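Local coordinates for taurocyamine kinase (Schistosoma mansoni, PDB 4WOD), which catalyses the reversible, magnesium-dependent transfer of a phosphate group from ATP to taurocyamine, giving N-phosphotaurocyamine and ADP, at residues V3-L9 and L46-N51; R18-T23 and P57-P62. The protein carries 4 engineered substitutions. All coordinates share one frame; numbering follows the deposited sequence.

Contact 1. Residues V3-L9 and L46-N51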
loop_
_atom_site.group_PDB
_atom_site.type_symbol
_atom_site.label_atom_id
_atom_site.label_comp_id
_atom_site.label_asym_id
_atom_site.label_seq_id
_atom_site.Cartn_x
_atom_site.Cartn_y
_atom_site.Cartn_z
ATOM N N VAL A 3 -27.350 10.666 24.348
ATOM C CA VAL A 3 -26.333 11.273 23.500
ATOM C C VAL A 3 -26.853 12.585 22.913
ATOM O O VAL A 3 -28.059 12.847 22.953
ATOM C CB VAL A 3 -25.914 10.337 22.352
ATOM C CG1 VAL A 3 -25.340 9.036 22.927
ATOM C CG2 VAL A 3 -27.108 10.058 21.390
ATOM N N GLU A 4 -25.948 13.396 22.365
ATOM C CA GLU A 4 -26.330 14.655 21.701
ATOM C C GLU A 4 -27.259 14.460 20.495
ATOM O O GLU A 4 -27.343 13.362 19.919
ATOM C CB GLU A 4 -25.082 15.417 21.239
ATOM C CG GLU A 4 -24.095 15.687 22.349
ATOM C CD GLU A 4 -23.232 16.924 22.113
ATOM O OE1 GLU A 4 -22.100 16.937 22.644
ATOM O OE2 GLU A 4 -23.684 17.882 21.439
ATOM N N SER A 5 -27.952 15.528 20.109
ATOM C CA SER A 5 -28.663 15.531 18.827
ATOM C C SER A 5 -27.801 15.048 17.661
ATOM O O SER A 5 -26.583 15.286 17.608
ATOM C CB SER A 5 -29.209 16.925 18.511
ATOM O OG SER A 5 -28.140 17.826 18.339
ATOM N N LEU A 6 -28.449 14.343 16.741
ATOM C CA LEU A 6 -27.805 13.907 15.510
ATOM C C LEU A 6 -27.179 15.085 14.753
ATOM O O LEU A 6 -26.040 14.997 14.285
ATOM C CB LEU A 6 -28.814 13.175 14.619
ATOM C CG LEU A 6 -28.326 12.596 13.290
ATOM C CD1 LEU A 6 -27.276 11.508 13.522
ATOM C CD2 LEU A 6 -29.521 12.072 12.506
ATOM N N GLN A 7 -27.886 16.206 14.675
ATOM C CA GLN A 7 -27.292 17.350 13.983
ATOM C C GLN A 7 -26.001 17.813 14.664
ATOM O O GLN A 7 -25.036 18.157 13.967
ATOM C CB GLN A 7 -28.290 18.508 13.866
ATOM C CG GLN A 7 -28.852 18.989 15.181
ATOM C CD GLN A 7 -29.902 20.085 15.002
ATOM O OE1 GLN A 7 -30.283 20.430 13.880
ATOM N NE2 GLN A 7 -30.364 20.632 16.109
ATOM N N ASN A 8 -25.954 17.802 16.001
ATOM C CA ASN A 8 -24.724 18.173 16.712
ATOM C C ASN A 8 -23.584 17.241 16.389
ATOM O O ASN A 8 -22.443 17.662 16.228
ATOM C CB ASN A 8 -24.909 18.162 18.232
ATOM C CG ASN A 8 -25.653 19.385 18.743
ATOM O OD1 ASN A 8 -26.277 20.104 17.969
ATOM N ND2 ASN A 8 -25.604 19.606 20.055
ATOM N N LEU A 9 -23.902 15.955 16.349
ATOM C CA LEU A 9 -22.895 14.922 16.144
ATOM C C LEU A 9 -22.342 15.024 14.715
ATOM O O LEU A 9 -21.136 14.856 14.476
ATOM C CB LEU A 9 -23.495 13.526 16.422
ATOM C CG LEU A 9 -23.857 13.162 17.877
ATOM C CD1 LEU A 9 -24.471 11.743 17.993
ATOM C CD2 LEU A 9 -22.667 13.318 18.817
ATOM N N LEU A 46 -30.340 7.038 15.271
ATOM C CA LEU A 46 -29.120 7.125 14.474
ATOM C C LEU A 46 -28.007 7.866 15.221
ATOM O O LEU A 46 -26.828 7.533 15.070
ATOM C CB LEU A 46 -29.408 7.812 13.135
ATOM C CG LEU A 46 -28.327 7.959 12.056
ATOM C CD1 LEU A 46 -27.631 6.625 11.652
ATOM C CD2 LEU A 46 -28.926 8.629 10.825
ATOM N N ALA A 47 -28.377 8.878 16.008
ATOM C CA ALA A 47 -27.406 9.535 16.901
ATOM C C ALA A 47 -26.669 8.501 17.767
ATOM O O ALA A 47 -25.447 8.568 17.922
ATOM C CB ALA A 47 -28.094 10.573 17.795
ATOM N N GLN A 48 -27.405 7.534 18.314
ATOM C CA GLN A 48 -26.759 6.515 19.132
ATOM C C GLN A 48 -25.793 5.681 18.311
ATOM O O GLN A 48 -24.733 5.281 18.828
ATOM C CB GLN A 48 -27.795 5.610 19.801
ATOM C CG GLN A 48 -28.548 6.281 20.911
ATOM C CD GLN A 48 -29.656 5.402 21.425
ATOM O OE1 GLN A 48 -30.277 4.661 20.659
ATOM N NE2 GLN A 48 -29.903 5.461 22.724
ATOM N N CYS A 49 -26.149 5.421 17.043
ATOM C CA CYS A 49 -25.266 4.670 16.135
ATOM C C CYS A 49 -23.944 5.381 15.811
ATOM O O CYS A 49 -22.910 4.733 15.712
ATOM C CB CYS A 49 -25.968 4.368 14.806
ATOM S SG CYS A 49 -27.473 3.378 14.876
ATOM N N VAL A 50 -23.996 6.697 15.613
ATOM C CA VAL A 50 -22.835 7.458 15.131
ATOM C C VAL A 50 -22.075 8.199 16.225
ATOM O O VAL A 50 -21.026 8.810 15.971
ATOM C CB VAL A 50 -23.251 8.504 14.051
ATOM C CG1 VAL A 50 -23.824 7.808 12.819
ATOM C CG2 VAL A 50 -24.249 9.517 14.626
ATOM N N ASN A 51 -22.607 8.145 17.434
ATOM C CA ASN A 51 -22.038 8.842 18.574
ATOM C C ASN A 51 -20.539 8.597 18.741
ATOM O O ASN A 51 -19.769 9.536 18.911
ATOM C CB ASN A 51 -22.771 8.429 19.845
ATOM C CG ASN A 51 -22.399 9.294 21.026
ATOM O OD1 ASN A 51 -22.760 10.469 21.081
ATOM N ND2 ASN A 51 -21.674 8.727 21.967
HETATM O O HOH W 1 -23.096 12.639 22.442
#
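Ala-47 turns its methyl group toward the 3-9 segment, and because that side chain is so small the two backbones close to 4.6 Å between Leu-6 CA and Ala-47 CA. Longer apolar side chains fit round it. A chi1 of -178° sends Leu-6 CG away from the backbone N and brings the branched end over helix 46-55: the Leu-6 and Val-50 side chains cross at about a right angle, CD1 on CG2 at 3.8 Å, while those of Leu-6 and Leu-46 meet obliquely, CD2 on CD2 at 3.9 Å. Leu-9 points toward the helix, and its CD1 rests both on Ala-47 CB and on Val-50 CG2.

Val-3, through CB and CG1, and Leu-9, through CD2, both cover the amide of Asn-51. Asn-51 is buried, and an amide suits the place because both of its polar atoms find partners: OD1 takes a 2.6 Å hydrogen bond from a water that in turn accepts from Glu-4 N, and ND2 is bonded to Asp-194 O. With Val-32 of helix 29-35 against Leu-6 and Phe-76 of helix 74-84 against Val-50, this is the start of helix 6-14 and the loop before it packed on helix 46-55, in the small helical N-terminal domain of phosphagen kinases.

Contact 2. Residues R18-T23 and P57-P62. With ARG (arginine), chain B.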
loop_
_atom_site.group_PDB
_atom_site.type_symbol
_atom_site.label_atom_id
_atom_site.label_comp_id
_atom_site.label_asym_id
_atom_site.label_seq_id
_atom_site.Cartn_x
_atom_site.Cartn_y
_atom_site.Cartn_z
ATOM N N ARG A 18 -9.357 15.295 11.708
ATOM C CA ARG A 18 -8.799 13.962 11.931
ATOM C C ARG A 18 -9.783 12.863 11.546
ATOM O O ARG A 18 -9.415 11.694 11.420
ATOM C CB ARG A 18 -8.412 13.777 13.397
ATOM C CG ARG A 18 -7.490 14.851 13.967
ATOM C CD ARG A 18 -7.604 14.847 15.469
ATOM N NE ARG A 18 -8.988 15.088 15.874
ATOM C CZ ARG A 18 -9.473 14.837 17.085
ATOM N NH1 ARG A 18 -8.689 14.321 18.025
ATOM N NH2 ARG A 18 -10.749 15.090 17.351
ATOM N N ASN A 19 -11.049 13.228 11.401
ATOM C CA ASN A 19 -12.058 12.229 11.087
ATOM C C ASN A 19 -12.153 12.013 9.581
ATOM O O ASN A 19 -12.418 12.947 8.831
ATOM C CB ASN A 19 -13.412 12.638 11.674
ATOM C CG ASN A 19 -14.382 11.485 11.743
ATOM O OD1 ASN A 19 -14.590 10.771 10.758
ATOM N ND2 ASN A 19 -14.979 11.287 12.911
ATOM N N HIS A 20 -11.926 10.773 9.156
ATOM C CA HIS A 20 -12.067 10.375 7.762
ATOM C C HIS A 20 -12.921 9.120 7.658
ATOM O O HIS A 20 -12.649 8.238 6.841
ATOM C CB HIS A 20 -10.698 10.126 7.129
ATOM C CG HIS A 20 -9.757 11.277 7.280
ATOM N ND1 HIS A 20 -8.650 11.232 8.098
ATOM C CD2 HIS A 20 -9.780 12.519 6.745
ATOM C CE1 HIS A 20 -8.020 12.392 8.044
ATOM N NE2 HIS A 20 -8.688 13.192 7.236
ATOM N N SER A 21 -13.937 9.037 8.507
ATOM C CA SER A 21 -14.734 7.815 8.625
ATOM C C SER A 21 -15.720 7.688 7.481
ATOM O O SER A 21 -16.044 8.680 6.834
ATOM C CB SER A 21 -15.472 7.794 9.968
ATOM O OG SER A 21 -16.213 8.993 10.194
ATOM N N LEU A 22 -16.217 6.477 7.230
ATOM C CA LEU A 22 -17.335 6.330 6.307
ATOM C C LEU A 22 -18.587 6.971 6.899
ATOM O O LEU A 22 -19.496 7.338 6.160
ATOM C CB LEU A 22 -17.602 4.868 5.981
ATOM C CG LEU A 22 -16.475 4.143 5.240
ATOM C CD1 LEU A 22 -16.766 2.647 5.120
ATOM C CD2 LEU A 22 -16.255 4.766 3.853
ATOM N N THR A 23 -18.642 7.091 8.224
ATOM C CA THR A 23 -19.754 7.799 8.881
ATOM C C THR A 23 -19.788 9.248 8.446
ATOM O O THR A 23 -20.841 9.809 8.163
ATOM C CB THR A 23 -19.642 7.750 10.416
ATOM O OG1 THR A 23 -19.866 6.410 10.859
ATOM C CG2 THR A 23 -20.675 8.668 11.062
ATOM N N PRO A 57 -12.089 9.918 16.236
ATOM C CA PRO A 57 -11.891 10.171 14.803
ATOM C C PRO A 57 -11.183 9.037 14.047
ATOM O O PRO A 57 -11.285 8.987 12.824
ATOM C CB PRO A 57 -11.047 11.456 14.783
ATOM C CG PRO A 57 -10.430 11.545 16.150
ATOM C CD PRO A 57 -11.398 10.899 17.091
ATOM N N GLY A 58 -10.506 8.140 14.756
ATOM C CA GLY A 58 -9.818 7.036 14.109
ATOM C C GLY A 58 -10.766 5.932 13.675
ATOM O O GLY A 58 -10.420 5.094 12.847
ATOM N N ALA A 59 -11.968 5.926 14.239
ATOM C CA ALA A 59 -12.954 4.893 13.924
ATOM C C ALA A 59 -13.497 5.066 12.505
ATOM O O ALA A 59 -13.938 6.144 12.123
ATOM C CB ALA A 59 -14.085 4.920 14.937
ATOM N N LEU A 60 -13.478 3.985 11.738
ATOM C CA LEU A 60 -13.924 3.989 10.351
ATOM C C LEU A 60 -15.449 3.874 10.171
ATOM O O LEU A 60 -16.027 4.435 9.235
ATOM C CB LEU A 60 -13.247 2.834 9.618
ATOM C CG LEU A 60 -13.387 2.835 8.103
ATOM C CD1 LEU A 60 -12.751 4.096 7.560
ATOM C CD2 LEU A 60 -12.713 1.590 7.524
ATOM N N LEU A 61 -16.080 3.130 11.068
ATOM C CA LEU A 61 -17.480 2.721 10.928
ATOM C C LEU A 61 -18.382 3.230 12.055
ATOM O O LEU A 61 -17.912 3.502 13.148
ATOM C CB LEU A 61 -17.561 1.193 10.876
ATOM C CG LEU A 61 -16.914 0.557 9.646
ATOM C CD1 LEU A 61 -16.994 -0.955 9.716
ATOM C CD2 LEU A 61 -17.560 1.066 8.374
ATOM N N PRO A 62 -19.692 3.368 11.780
ATOM C CA PRO A 62 -20.614 3.595 12.898
ATOM C C PRO A 62 -20.784 2.298 13.683
ATOM O O PRO A 62 -20.144 1.288 13.351
ATOM C CB PRO A 62 -21.932 3.979 12.214
ATOM C CG PRO A 62 -21.843 3.280 10.826
ATOM C CD PRO A 62 -20.365 3.388 10.468
HETATM N N ARG B . -13.511 -0.991 10.967
HETATM C CA ARG B . -14.019 -0.625 12.260
HETATM C C ARG B . -13.881 0.825 12.686
HETATM O O ARG B . -12.776 1.412 12.577
HETATM C CB ARG B . -13.496 -1.538 13.308
HETATM C CG ARG B . -14.269 -2.811 13.383
HETATM C CD ARG B . -14.979 -2.790 14.688
HETATM N NE ARG B . -15.742 -3.991 14.853
HETATM C CZ ARG B . -15.706 -4.715 15.935
HETATM N NH1 ARG B . -16.426 -5.793 16.025
HETATM N NH2 ARG B . -14.921 -4.363 16.916
HETATM O OXT ARG B . -14.975 1.250 13.083
HETATM O O HOH W 2 -15.006 8.238 13.259
HETATM O O HOH W 3 -11.094 7.915 10.260
#
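Arg-18 crosses the Pro-57 ring obliquely, and its side chain can be followed over the ring. CB starts 3.8 Å from Pro-57 CB; the chain then bends at chi3 (-58°), bringing the guanidinium back so that Pro-57 CG sits over the centre of one face, 3.6 Å from Arg-18 CZ. NE, NH1 and NH2 lie at similar distances from that same carbon, while NH2 makes a salt bridge to Asp-16. A proline suits the spot, offering a rigid apolar surface to a flat cation whose N-H groups can still bond outward.

Asn-19 OD1 accepts from Ser-21 N in an Asx turn, and Ser-21, the N-cap of helix 22-26, accepts through OG from Lys-24 N. The backbones join where Leu-22 N donates to Leu-60 O (2.9 Å), in the carbonyl plane. Residues 57-62 probably correspond to the guanidino-specificity loop of phosphagen kinases, and here the backbone N-H groups of Leu-60 and Leu-61 hold the carboxylate of the bound arginine: Leu-60 N donates to its O at 2.8 Å, nearly straight (168°), and Leu-61 N to its OXT at 3.0 Å. Leu-61 CD1 approaches the ligand's N and CA, whereas its CD2 lies beside Leu-22 CD1, 3.7 Å away, the two leucines pointing the same way. Thr-23 slides past Pro-62, and its OG1 is hydrogen-bonded to Asn-53 OD1 on helix 46-55.

Overall arrangement
Both contacts belong to the N-terminal helical part of the first repeat, with centres 14 Å apart, and along the chain their segments alternate: 3-9, 18-23, 46-51, 57-62. Helix 46-55 connects them, since it supplies one side of contact 1 and runs on into the loop of contact 2. They touch directly where Val-50 CG1 packs on Thr-23 CG2 at 3.7 Å and where Cys-49 O meets Pro-62 CB. Contact 2 supplies Ala-59, Leu-60 and Leu-61 to the arginine pocket, with the side chain of Leu-61 about 4 Å from that of Cys-268, the predicted active-site residue; contact 1 stands further back, the side chain of Val-50 being about 11 Å from the ligand.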